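Local structure of spore germination protein B3 (Bacillus subtilis subsp. subtilis, 3N54) at residues Asn161-Leu166 with Phe305-Ile310; Phe227-Ser232 with Val251-Ile256; Pro238-Gly243 with Ile312-Tyr317; Ile279-Leu284 with Ile338-Ile343. The protein takes part, as a membrane lipoprotein of a spore germinant receptor, in the germination response to L-asparagine, glucose, fructose and potassium ions. All blocks are in the same frame, centred on the assembly; numbering follows the deposited sequence.

Contact 1 (Asn161-Leu166 with Phe305-Ile310); sequences NGYSYL and FLSDHI
Tyr163 and Phe305 carry the contact, their rings packed together while the Tyr163 hydroxyl turns to Asp308. Tyr163 OH donates to Asp308 OD1 at 3.1 Å, using the syn lone pair of that oxygen, and the ring and carboxylate planes stand 66° apart. Asp308 OD1 also has a long, weak ion pair with Arg311. A water joins the backbones, giving a hydrogen to Ser164 O and accepting one from Phe305 N, both at 2.8 Å; it also sits over the rim of one face of the Phe305 ring.

The apolar part is aromatic. Tyr163 CD1 meets Phe305 CD2 at 3.5 Å, with the ring planes inclined at 43°, an oblique pairing. With CG anti to its carbonyl carbon (chi1 -51°), Phe305 sends its ring toward the start of strand 165-172, where CZ lies 4.1 Å from Tyr165 CB. Tyr158, from the helix that ends in a Schellman motif at Gly162, meets the rings of both Phe305 and Tyr165.

Two obliquely set aromatic rings, one directed hydroxyl bond and a bridging water make a small, partly hydrated junction between the N-terminal and C-terminal family regions, in which the phenol serves both kinds of contact.

Contact 2 (Phe227-Ser232 with Val251-Ile256); sequences FEIKKS and VKTKGI
Both backbone polar atoms of Lys254 are bonded to segment 227-232. Its N donates to Lys231 O at 2.7 Å, almost straight at 174°, while its O accepts two hydrogens: Lys230 N at 2.8 Å lies in the carbonyl plane, and Lys231 N at 3.2 Å is tilted 28° from it. Farther along, Glu228 and Ile256 form a hydrogen-bonded antiparallel pair, with Glu228 N to Ile256 O and Ile256 N to Glu228 O both 2.7 Å. At the other end, the hydroxyls Ser232 OG and Thr253 OG1 are 2.7 Å apart and hydrogen-bonded; Thr253 OG1 is also bonded to Trp206.

Gly255 leaves room for the Phe227 ring. The Phe227 side chain leaves CB with CG directed away from its own N (chi1 180°), which carries the ring across the strand until CZ lies 3.4 Å from Gly255 N, and Thr253 CG2 comes up to the ring edge in its plane. Gly255 CA lies close to this ring and beside Glu228 O, where there is no room for a CB. Replacing Phe227 with an alanine would probably open a gap beside Gly255 and take away the ring edge that Thr253 CG2 meets. At the solvent-exposed corner, Lys230 bends at chi2 and lays its CE tightly against Ile256 CD1, at 3.5 Å.

Two residues, Lys230 and Lys231, thus face the single Lys254: a classic beta bulge, where the strand turns a corner within the antiparallel hairpin of strands 223-240 and 245-258.

Contact 3 (Pro238-Gly243 with Ile312-Tyr317); sequences PVIENG and IQHPDY. With SO4 (sulfate ion), chain J.
Where the helix 306-313 gives way to the helix 315-321, the joint docks on the end of strand 223-240, with Ile240 set between the rings of His314 and Tyr317. Ile240 CD1 lies over one face of the imidazole, 3.3 Å from His314 CD2 and offset toward the rim. Its CG1 stands above the centre of the Tyr317 ring, 3.6 Å from the centroid, so one isoleucine makes two CH-pi contacts. Beside it, Pro238 packs on Gln313.

His314 occupies the N-cap position of the second helix, and a sulfate, probably from the crystallisation liquor, rests at this helix start: His314 ND1 gives it a hydrogen at 2.6 Å to O3, and the backbone N atoms of Asp316 and Tyr317 bind O4 and O2. Farther round the same ring edge, NE2 makes a weak bond to Pro238 O, 3.1 Å away. Tyr317 CG points away from its own N (chi1 -178°), which sends the ring across to the loop after the strand, and its OH donates to Gly243 O at 2.6 Å from above the carbonyl plane. A leucine in place of Tyr317 would probably leave Gly243 O without this donor and Ile240 CG1 without the aromatic face beneath it.

Contact 4 (Ile279-Leu284 with Ile338-Ile343); sequences IFEKKL and ISFKII
Glu281 runs from the helix to the edge strand, lying alongside Ile338 and Phe340, and each of its atoms finds something there. Its CB is 3.9 Å from Ile338 O and close to Ile338 CG2. CG, anti to the carbonyl carbon (chi1 -75°), packs on the ring of Phe340, 3.6 Å from its CD1. From there the chain is extended, which brings CD to 3.2 Å from Ile338 O. OE2 accepts from Phe340 N at 2.8 Å in a nearly straight bond, met on its anti side and 27° out of the carboxylate plane. OE1 takes no such bond from the strand: it lies 3.3 Å from Ile338 O, acceptor beside acceptor, a closeness that probably costs a little and may raise the proton affinity of the carboxylate.

Phe340 fills the space between helix and strand. One face of its ring lies against the helix backbone at Phe280 C and Glu281 CA, while Phe280 CB touches Phe340 CD2 at 3.5 Å. Leu284 CD2 comes to the ring edge in plane, 3.8 Å from Phe340 CZ, and also meets Ile338 CD1 at 3.9 Å.

Helix residues 279-284 and strand residues 338-342 run at 142° to each other, roughly antiparallel but clearly oblique. Phe280 and Phe340 both meet Phe227 of strand 223-240, and Leu284 and Phe340 also reach Trp206 of helix 198-208, so two helices pack on one face of the sheet.

Overall arrangement
Three of the four contacts involve the four-stranded mixed sheet of the C-terminal region. Contacts 2 and 4 are next to each other, their centres about 8 Å apart, because strand 245-258 pairs with strand 333-342 and Phe227 packs on Phe340. Contact 3 lies at the far end of the same hairpin, about 30 Å from contact 2 between centres. It shares helix 306-313 with contact 1, about 15 Å away, where Ile310 touches Pro238. Along the chain, contact 2 is nested inside contact 1 and closes before contact 4 opens, whereas contact 3 crosses all the others. Of the four, only contact 1 joins the N-terminal family region to the C-terminal one.

Contact 1 (Asn161-Leu166 with Phe305-Ile310)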
# COMPACT_ATOMS: atom_id res chain seq x y z
N ASN A 161 0.08 12.44 -9.88
CA ASN A 161 0.74 12.26 -11.16
C ASN A 161 0.22 11.06 -11.96
O ASN A 161 0.78 10.72 -13.00
CB ASN A 161 2.26 12.19 -10.97
CG ASN A 161 2.85 13.53 -10.53
OD1 ASN A 161 3.86 13.97 -11.06
ND2 ASN A 161 2.21 14.18 -9.57
N GLY A 162 -0.85 10.44 -11.48
CA GLY A 162 -1.49 9.35 -12.22
C GLY A 162 -0.80 8.00 -12.17
O GLY A 162 -0.85 7.24 -13.13
N TYR A 163 -0.16 7.69 -11.04
CA TYR A 163 0.50 6.40 -10.87
C TYR A 163 -0.32 5.45 -10.03
O TYR A 163 -0.95 5.87 -9.07
CB TYR A 163 1.86 6.56 -10.20
CG TYR A 163 2.93 7.09 -11.12
CD1 TYR A 163 3.67 6.23 -11.92
CD2 TYR A 163 3.19 8.45 -11.19
CE1 TYR A 163 4.65 6.72 -12.77
CE2 TYR A 163 4.16 8.94 -12.03
CZ TYR A 163 4.89 8.07 -12.82
OH TYR A 163 5.86 8.57 -13.65
N SER A 164 -0.32 4.18 -10.43
CA SER A 164 -0.80 3.11 -9.58
C SER A 164 0.38 2.75 -8.68
O SER A 164 1.54 2.92 -9.07
CB SER A 164 -1.24 1.89 -10.39
OG SER A 164 -2.42 2.15 -11.12
N TYR A 165 0.10 2.27 -7.48
CA TYR A 165 1.17 1.94 -6.54
C TYR A 165 0.70 0.99 -5.45
O TYR A 165 -0.49 0.72 -5.30
CB TYR A 165 1.72 3.23 -5.90
CG TYR A 165 0.69 4.05 -5.18
CD1 TYR A 165 -0.10 4.97 -5.86
CD2 TYR A 165 0.49 3.92 -3.80
CE1 TYR A 165 -1.05 5.73 -5.20
CE2 TYR A 165 -0.46 4.67 -3.14
CZ TYR A 165 -1.23 5.58 -3.84
OH TYR A 165 -2.17 6.34 -3.19
N LEU A 166 1.67 0.48 -4.69
CA LEU A 166 1.39 -0.43 -3.60
C LEU A 166 1.50 0.30 -2.27
O LEU A 166 2.25 1.26 -2.12
CB LEU A 166 2.35 -1.62 -3.64
CG LEU A 166 2.33 -2.52 -4.88
CD1 LEU A 166 3.41 -3.59 -4.78
CD2 LEU A 166 0.96 -3.16 -5.10
N PHE A 305 5.75 0.77 -11.20
CA PHE A 305 6.47 1.75 -12.01
C PHE A 305 7.27 1.14 -13.18
O PHE A 305 8.32 1.67 -13.56
CB PHE A 305 7.37 2.59 -11.09
CG PHE A 305 6.63 3.17 -9.91
CD1 PHE A 305 6.56 2.49 -8.70
CD2 PHE A 305 5.96 4.38 -10.03
CE1 PHE A 305 5.86 3.01 -7.63
CE2 PHE A 305 5.25 4.90 -8.96
CZ PHE A 305 5.20 4.22 -7.76
N LEU A 306 6.77 0.05 -13.76
CA LEU A 306 7.39 -0.52 -14.97
C LEU A 306 7.36 0.52 -16.09
O LEU A 306 8.26 0.57 -16.92
CB LEU A 306 6.70 -1.81 -15.44
CG LEU A 306 7.11 -3.18 -14.89
CD1 LEU A 306 8.62 -3.40 -14.97
CD2 LEU A 306 6.64 -3.36 -13.48
N SER A 307 6.30 1.33 -16.10
CA SER A 307 6.16 2.43 -17.06
C SER A 307 7.40 3.31 -17.15
O SER A 307 7.78 3.75 -18.24
CB SER A 307 4.98 3.31 -16.66
OG SER A 307 5.11 3.74 -15.32
N ASP A 308 8.04 3.57 -16.01
CA ASP A 308 9.21 4.44 -15.98
C ASP A 308 10.39 3.91 -16.80
O ASP A 308 11.16 4.70 -17.34
CB ASP A 308 9.66 4.69 -14.53
CG ASP A 308 8.70 5.59 -13.77
OD1 ASP A 308 7.94 6.34 -14.41
OD2 ASP A 308 8.73 5.56 -12.52
N HIS A 309 10.51 2.60 -16.90
CA HIS A 309 11.61 2.00 -17.65
C HIS A 309 11.47 2.20 -19.16
O HIS A 309 12.47 2.37 -19.85
CB HIS A 309 11.77 0.52 -17.29
CG HIS A 309 12.22 0.31 -15.88
ND1 HIS A 309 13.54 0.33 -15.51
CD2 HIS A 309 11.51 0.11 -14.74
CE1 HIS A 309 13.64 0.13 -14.20
NE2 HIS A 309 12.42 -0.00 -13.72
N ILE A 310 10.24 2.18 -19.67
CA ILE A 310 10.03 2.45 -21.10
C ILE A 310 10.10 3.95 -21.39
O ILE A 310 10.40 4.35 -22.51
CB ILE A 310 8.71 1.84 -21.65
CG1 ILE A 310 7.48 2.52 -21.08
CG2 ILE A 310 8.66 0.33 -21.37
CD1 ILE A 310 6.20 2.04 -21.72
O HOH W 1 3.29 2.13 -11.09

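Contact 2 (Phe227-Ser232 with Val251-Ile256)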
# COMPACT_ATOMS: atom_id res chain seq x y z
N PHE A 227 16.74 -20.41 1.03
CA PHE A 227 17.70 -19.48 0.47
C PHE A 227 17.43 -18.09 1.04
O PHE A 227 16.42 -17.47 0.73
CB PHE A 227 17.58 -19.47 -1.06
CG PHE A 227 18.53 -18.52 -1.74
CD1 PHE A 227 19.82 -18.91 -2.03
CD2 PHE A 227 18.11 -17.25 -2.12
CE1 PHE A 227 20.70 -18.05 -2.67
CE2 PHE A 227 18.98 -16.38 -2.76
CZ PHE A 227 20.28 -16.78 -3.04
N GLU A 228 18.33 -17.61 1.90
CA GLU A 228 18.20 -16.30 2.54
C GLU A 228 18.98 -15.26 1.75
O GLU A 228 20.17 -15.41 1.50
CB GLU A 228 18.71 -16.34 3.98
CG GLU A 228 18.42 -15.06 4.77
CD GLU A 228 19.05 -15.03 6.16
OE1 GLU A 228 20.01 -15.79 6.42
OE2 GLU A 228 18.60 -14.22 6.99
N ILE A 229 18.29 -14.18 1.37
CA ILE A 229 18.88 -13.12 0.56
C ILE A 229 19.92 -12.31 1.33
O ILE A 229 19.68 -11.90 2.46
CB ILE A 229 17.80 -12.13 0.05
CG1 ILE A 229 16.77 -12.85 -0.83
CG2 ILE A 229 18.44 -10.99 -0.73
CD1 ILE A 229 15.59 -11.97 -1.19
N LYS A 230 21.08 -12.09 0.71
CA LYS A 230 22.10 -11.20 1.27
C LYS A 230 22.17 -9.90 0.46
O LYS A 230 22.16 -8.81 1.02
CB LYS A 230 23.47 -11.89 1.31
CG LYS A 230 23.71 -12.71 2.58
CD LYS A 230 24.01 -11.81 3.77
CE LYS A 230 24.50 -12.61 4.98
NZ LYS A 230 25.11 -11.72 6.02
N LYS A 231 22.23 -10.04 -0.87
CA LYS A 231 22.22 -8.89 -1.77
C LYS A 231 21.58 -9.31 -3.09
O LYS A 231 21.84 -10.40 -3.59
CB LYS A 231 23.64 -8.36 -1.99
CG LYS A 231 23.70 -6.94 -2.55
CD LYS A 231 25.12 -6.35 -2.46
CE LYS A 231 25.13 -4.87 -2.82
NZ LYS A 231 26.48 -4.24 -2.66
N SER A 232 20.71 -8.45 -3.63
CA SER A 232 20.04 -8.73 -4.90
C SER A 232 19.97 -7.48 -5.77
O SER A 232 19.77 -6.37 -5.27
CB SER A 232 18.63 -9.27 -4.65
OG SER A 232 18.04 -9.74 -5.85
N VAL A 251 17.67 -10.85 -12.92
CA VAL A 251 17.75 -10.84 -11.47
C VAL A 251 19.01 -11.58 -11.04
O VAL A 251 19.19 -12.75 -11.37
CB VAL A 251 16.51 -11.49 -10.81
CG1 VAL A 251 16.67 -11.57 -9.30
CG2 VAL A 251 15.25 -10.72 -11.17
N LYS A 252 19.88 -10.89 -10.31
CA LYS A 252 21.08 -11.48 -9.75
C LYS A 252 21.01 -11.35 -8.24
O LYS A 252 20.92 -10.24 -7.72
CB LYS A 252 22.34 -10.80 -10.30
CG LYS A 252 22.60 -11.09 -11.77
CD LYS A 252 23.94 -10.51 -12.23
CE LYS A 252 24.30 -10.99 -13.63
NZ LYS A 252 25.67 -10.55 -14.04
N THR A 253 21.02 -12.48 -7.55
CA THR A 253 20.88 -12.51 -6.10
C THR A 253 21.93 -13.41 -5.45
O THR A 253 22.17 -14.52 -5.92
CB THR A 253 19.48 -13.04 -5.69
OG1 THR A 253 18.47 -12.38 -6.47
CG2 THR A 253 19.22 -12.81 -4.21
N LYS A 254 22.54 -12.91 -4.39
CA LYS A 254 23.50 -13.67 -3.59
C LYS A 254 22.83 -13.97 -2.26
O LYS A 254 22.15 -13.11 -1.70
CB LYS A 254 24.79 -12.88 -3.39
CG LYS A 254 25.58 -12.63 -4.67
CD LYS A 254 26.89 -11.90 -4.37
CE LYS A 254 27.76 -11.76 -5.61
NZ LYS A 254 29.04 -11.05 -5.32
N GLY A 255 23.02 -15.18 -1.74
CA GLY A 255 22.37 -15.56 -0.49
C GLY A 255 22.95 -16.75 0.25
O GLY A 255 23.84 -17.44 -0.24
N ILE A 256 22.42 -16.97 1.46
CA ILE A 256 22.83 -18.06 2.33
C ILE A 256 21.85 -19.23 2.20
O ILE A 256 20.67 -19.03 1.90
CB ILE A 256 22.89 -17.59 3.80
CG1 ILE A 256 23.94 -16.48 3.96
CG2 ILE A 256 23.23 -18.74 4.73
CD1 ILE A 256 24.14 -16.02 5.39

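Contact 3 (Pro238-Gly243 with Ile312-Tyr317)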
# COMPACT_ATOMS: atom_id res chain seq x y z
N PRO A 238 13.49 -2.97 -21.49
CA PRO A 238 12.31 -3.11 -22.34
C PRO A 238 12.66 -2.95 -23.82
O PRO A 238 13.41 -2.05 -24.18
CB PRO A 238 11.41 -1.96 -21.88
CG PRO A 238 12.34 -0.94 -21.35
CD PRO A 238 13.50 -1.69 -20.77
N VAL A 239 12.11 -3.83 -24.66
CA VAL A 239 12.30 -3.78 -26.10
C VAL A 239 10.93 -3.81 -26.77
O VAL A 239 10.10 -4.66 -26.45
CB VAL A 239 13.12 -4.98 -26.62
CG1 VAL A 239 13.29 -4.90 -28.12
CG2 VAL A 239 14.48 -5.03 -25.94
N ILE A 240 10.69 -2.88 -27.70
CA ILE A 240 9.41 -2.83 -28.41
C ILE A 240 9.50 -3.72 -29.63
O ILE A 240 10.34 -3.49 -30.51
CB ILE A 240 9.03 -1.41 -28.85
CG1 ILE A 240 8.68 -0.53 -27.64
CG2 ILE A 240 7.82 -1.45 -29.77
CD1 ILE A 240 9.83 -0.28 -26.69
N GLU A 241 8.64 -4.73 -29.70
CA GLU A 241 8.66 -5.66 -30.82
C GLU A 241 7.40 -6.54 -30.91
O GLU A 241 7.32 -7.56 -30.24
CB GLU A 241 9.91 -6.55 -30.75
CG GLU A 241 10.21 -7.15 -29.37
CD GLU A 241 11.41 -8.09 -29.38
OE1 GLU A 241 11.42 -9.05 -28.57
OE2 GLU A 241 12.33 -7.88 -30.20
N ASN A 242 6.40 -6.15 -31.71
CA ASN A 242 6.32 -4.88 -32.44
C ASN A 242 4.97 -4.27 -32.15
O ASN A 242 3.93 -4.89 -32.37
CB ASN A 242 6.48 -5.08 -33.95
CG ASN A 242 7.91 -5.37 -34.37
OD1 ASN A 242 8.51 -4.61 -35.14
ND2 ASN A 242 8.47 -6.47 -33.87
N GLY A 243 4.97 -3.04 -31.63
CA GLY A 243 3.75 -2.38 -31.20
C GLY A 243 3.49 -2.62 -29.72
O GLY A 243 2.86 -1.80 -29.06
N ILE A 312 12.34 5.98 -20.02
CA ILE A 312 13.77 6.26 -20.12
C ILE A 312 14.39 5.64 -21.38
O ILE A 312 15.12 6.32 -22.10
CB ILE A 312 14.53 5.73 -18.87
CG1 ILE A 312 14.01 6.39 -17.59
CG2 ILE A 312 16.02 6.02 -19.00
CD1 ILE A 312 14.55 5.77 -16.31
N GLN A 313 14.09 4.37 -21.64
CA GLN A 313 14.66 3.66 -22.79
C GLN A 313 13.99 4.00 -24.12
O GLN A 313 14.65 3.98 -25.16
CB GLN A 313 14.60 2.14 -22.59
CG GLN A 313 15.77 1.54 -21.82
CD GLN A 313 15.87 2.02 -20.39
OE1 GLN A 313 16.14 3.19 -20.14
NE2 GLN A 313 15.66 1.10 -19.44
N HIS A 314 12.69 4.29 -24.10
CA HIS A 314 11.95 4.55 -25.34
C HIS A 314 10.94 5.70 -25.24
O HIS A 314 9.73 5.48 -25.24
CB HIS A 314 11.25 3.25 -25.79
CG HIS A 314 12.20 2.13 -26.07
ND1 HIS A 314 12.96 2.08 -27.22
CD2 HIS A 314 12.53 1.04 -25.35
CE1 HIS A 314 13.71 0.99 -27.20
NE2 HIS A 314 13.46 0.34 -26.08
N PRO A 315 11.45 6.95 -25.18
CA PRO A 315 10.63 8.16 -25.07
C PRO A 315 9.55 8.34 -26.16
O PRO A 315 8.43 8.74 -25.85
CB PRO A 315 11.65 9.30 -25.18
CG PRO A 315 12.92 8.71 -24.72
CD PRO A 315 12.89 7.27 -25.13
N ASP A 316 9.90 8.05 -27.41
CA ASP A 316 8.95 8.21 -28.52
C ASP A 316 7.76 7.27 -28.37
O ASP A 316 6.61 7.71 -28.41
CB ASP A 316 9.63 7.98 -29.88
CG ASP A 316 10.61 9.08 -30.25
OD1 ASP A 316 10.56 10.18 -29.65
OD2 ASP A 316 11.44 8.85 -31.15
N TYR A 317 8.04 5.99 -28.19
CA TYR A 317 7.00 4.99 -27.95
C TYR A 317 6.18 5.38 -26.72
O TYR A 317 4.95 5.33 -26.74
CB TYR A 317 7.62 3.60 -27.76
CG TYR A 317 6.62 2.49 -27.55
CD1 TYR A 317 6.00 1.87 -28.62
CD2 TYR A 317 6.30 2.06 -26.26
CE1 TYR A 317 5.08 0.84 -28.43
CE2 TYR A 317 5.38 1.04 -26.06
CZ TYR A 317 4.78 0.43 -27.15
OH TYR A 317 3.87 -0.58 -26.94
S SO4 J . 12.19 5.27 -29.03
O1 SO4 J . 12.18 5.40 -30.48
O2 SO4 J . 10.84 4.91 -28.61
O3 SO4 J . 13.16 4.26 -28.62
O4 SO4 J . 12.57 6.55 -28.43

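Contact 4 (Ile279-Leu284 with Ile338-Ile343)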
# COMPACT_ATOMS: atom_id res chain seq x y z
N ILE A 279 16.80 -24.65 -8.69
CA ILE A 279 15.52 -24.88 -8.04
C ILE A 279 14.94 -23.57 -7.50
O ILE A 279 13.77 -23.27 -7.71
CB ILE A 279 15.63 -25.91 -6.89
CG1 ILE A 279 15.99 -27.29 -7.44
CG2 ILE A 279 14.32 -26.01 -6.13
CD1 ILE A 279 16.16 -28.35 -6.38
N PHE A 280 15.77 -22.79 -6.81
CA PHE A 280 15.34 -21.50 -6.27
C PHE A 280 14.98 -20.53 -7.39
O PHE A 280 13.99 -19.81 -7.30
CB PHE A 280 16.43 -20.87 -5.40
CG PHE A 280 16.75 -21.64 -4.15
CD1 PHE A 280 15.77 -21.92 -3.21
CD2 PHE A 280 18.05 -22.04 -3.88
CE1 PHE A 280 16.07 -22.61 -2.05
CE2 PHE A 280 18.36 -22.74 -2.72
CZ PHE A 280 17.36 -23.02 -1.80
N GLU A 281 15.81 -20.50 -8.43
CA GLU A 281 15.60 -19.62 -9.59
C GLU A 281 14.27 -19.90 -10.27
O GLU A 281 13.50 -18.97 -10.53
CB GLU A 281 16.73 -19.79 -10.61
CG GLU A 281 18.05 -19.15 -10.21
CD GLU A 281 19.24 -19.74 -10.95
OE1 GLU A 281 19.05 -20.43 -11.98
OE2 GLU A 281 20.38 -19.51 -10.51
N LYS A 282 14.01 -21.17 -10.55
CA LYS A 282 12.77 -21.58 -11.22
C LYS A 282 11.54 -21.24 -10.38
O LYS A 282 10.51 -20.86 -10.93
CB LYS A 282 12.79 -23.07 -11.55
CG LYS A 282 13.65 -23.44 -12.76
CD LYS A 282 13.56 -24.94 -13.06
CE LYS A 282 14.08 -25.27 -14.45
NZ LYS A 282 13.89 -26.70 -14.80
N LYS A 283 11.65 -21.38 -9.06
CA LYS A 283 10.54 -21.06 -8.17
C LYS A 283 10.20 -19.57 -8.24
O LYS A 283 9.03 -19.21 -8.38
CB LYS A 283 10.84 -21.47 -6.72
CG LYS A 283 9.76 -21.03 -5.74
CD LYS A 283 9.87 -21.73 -4.40
CE LYS A 283 8.92 -21.10 -3.38
NZ LYS A 283 7.52 -20.96 -3.88
N LEU A 284 11.21 -18.71 -8.15
CA LEU A 284 10.97 -17.27 -8.23
C LEU A 284 10.27 -16.94 -9.55
O LEU A 284 9.33 -16.15 -9.59
CB LEU A 284 12.28 -16.48 -8.11
CG LEU A 284 12.18 -14.96 -8.05
CD1 LEU A 284 11.39 -14.52 -6.82
CD2 LEU A 284 13.56 -14.31 -8.03
N ILE A 338 17.02 -15.26 -14.25
CA ILE A 338 17.25 -15.27 -12.82
C ILE A 338 18.49 -16.10 -12.49
O ILE A 338 18.59 -17.25 -12.91
CB ILE A 338 16.02 -15.81 -12.07
CG1 ILE A 338 14.77 -15.03 -12.51
CG2 ILE A 338 16.22 -15.72 -10.58
CD1 ILE A 338 13.51 -15.44 -11.79
N SER A 339 19.41 -15.50 -11.75
CA SER A 339 20.66 -16.16 -11.38
C SER A 339 20.92 -16.02 -9.89
O SER A 339 21.11 -14.92 -9.38
CB SER A 339 21.82 -15.57 -12.18
OG SER A 339 23.04 -16.21 -11.85
N PHE A 340 20.90 -17.15 -9.19
CA PHE A 340 21.13 -17.19 -7.75
C PHE A 340 22.53 -17.70 -7.49
O PHE A 340 23.08 -18.45 -8.30
CB PHE A 340 20.10 -18.10 -7.07
CG PHE A 340 18.76 -17.44 -6.80
CD1 PHE A 340 18.19 -16.53 -7.68
CD2 PHE A 340 18.05 -17.79 -5.66
CE1 PHE A 340 16.96 -15.95 -7.41
CE2 PHE A 340 16.81 -17.22 -5.39
CZ PHE A 340 16.27 -16.30 -6.27
N LYS A 341 23.11 -17.29 -6.37
CA LYS A 341 24.45 -17.72 -5.99
C LYS A 341 24.54 -17.96 -4.48
O LYS A 341 24.37 -17.03 -3.70
CB LYS A 341 25.49 -16.68 -6.41
CG LYS A 341 25.74 -16.61 -7.93
CD LYS A 341 26.51 -15.36 -8.34
CE LYS A 341 25.62 -14.10 -8.31
NZ LYS A 341 26.36 -12.87 -8.71
N ILE A 342 24.79 -19.21 -4.09
CA ILE A 342 24.98 -19.53 -2.68
C ILE A 342 26.42 -19.16 -2.30
O ILE A 342 27.34 -19.38 -3.09
CB ILE A 342 24.70 -21.02 -2.34
CG1 ILE A 342 23.22 -21.36 -2.47
CG2 ILE A 342 25.11 -21.34 -0.92
CD1 ILE A 342 22.74 -21.54 -3.88
N ILE A 343 26.60 -18.60 -1.11
CA ILE A 343 27.92 -18.21 -0.62
C ILE A 343 28.14 -18.78 0.79
O ILE A 343 28.88 -18.21 1.60
CB ILE A 343 28.09 -16.67 -0.65
CG1 ILE A 343 27.09 -15.97 0.29
CG2 ILE A 343 27.92 -16.14 -2.07
CD1 ILE A 343 27.17 -14.45 0.25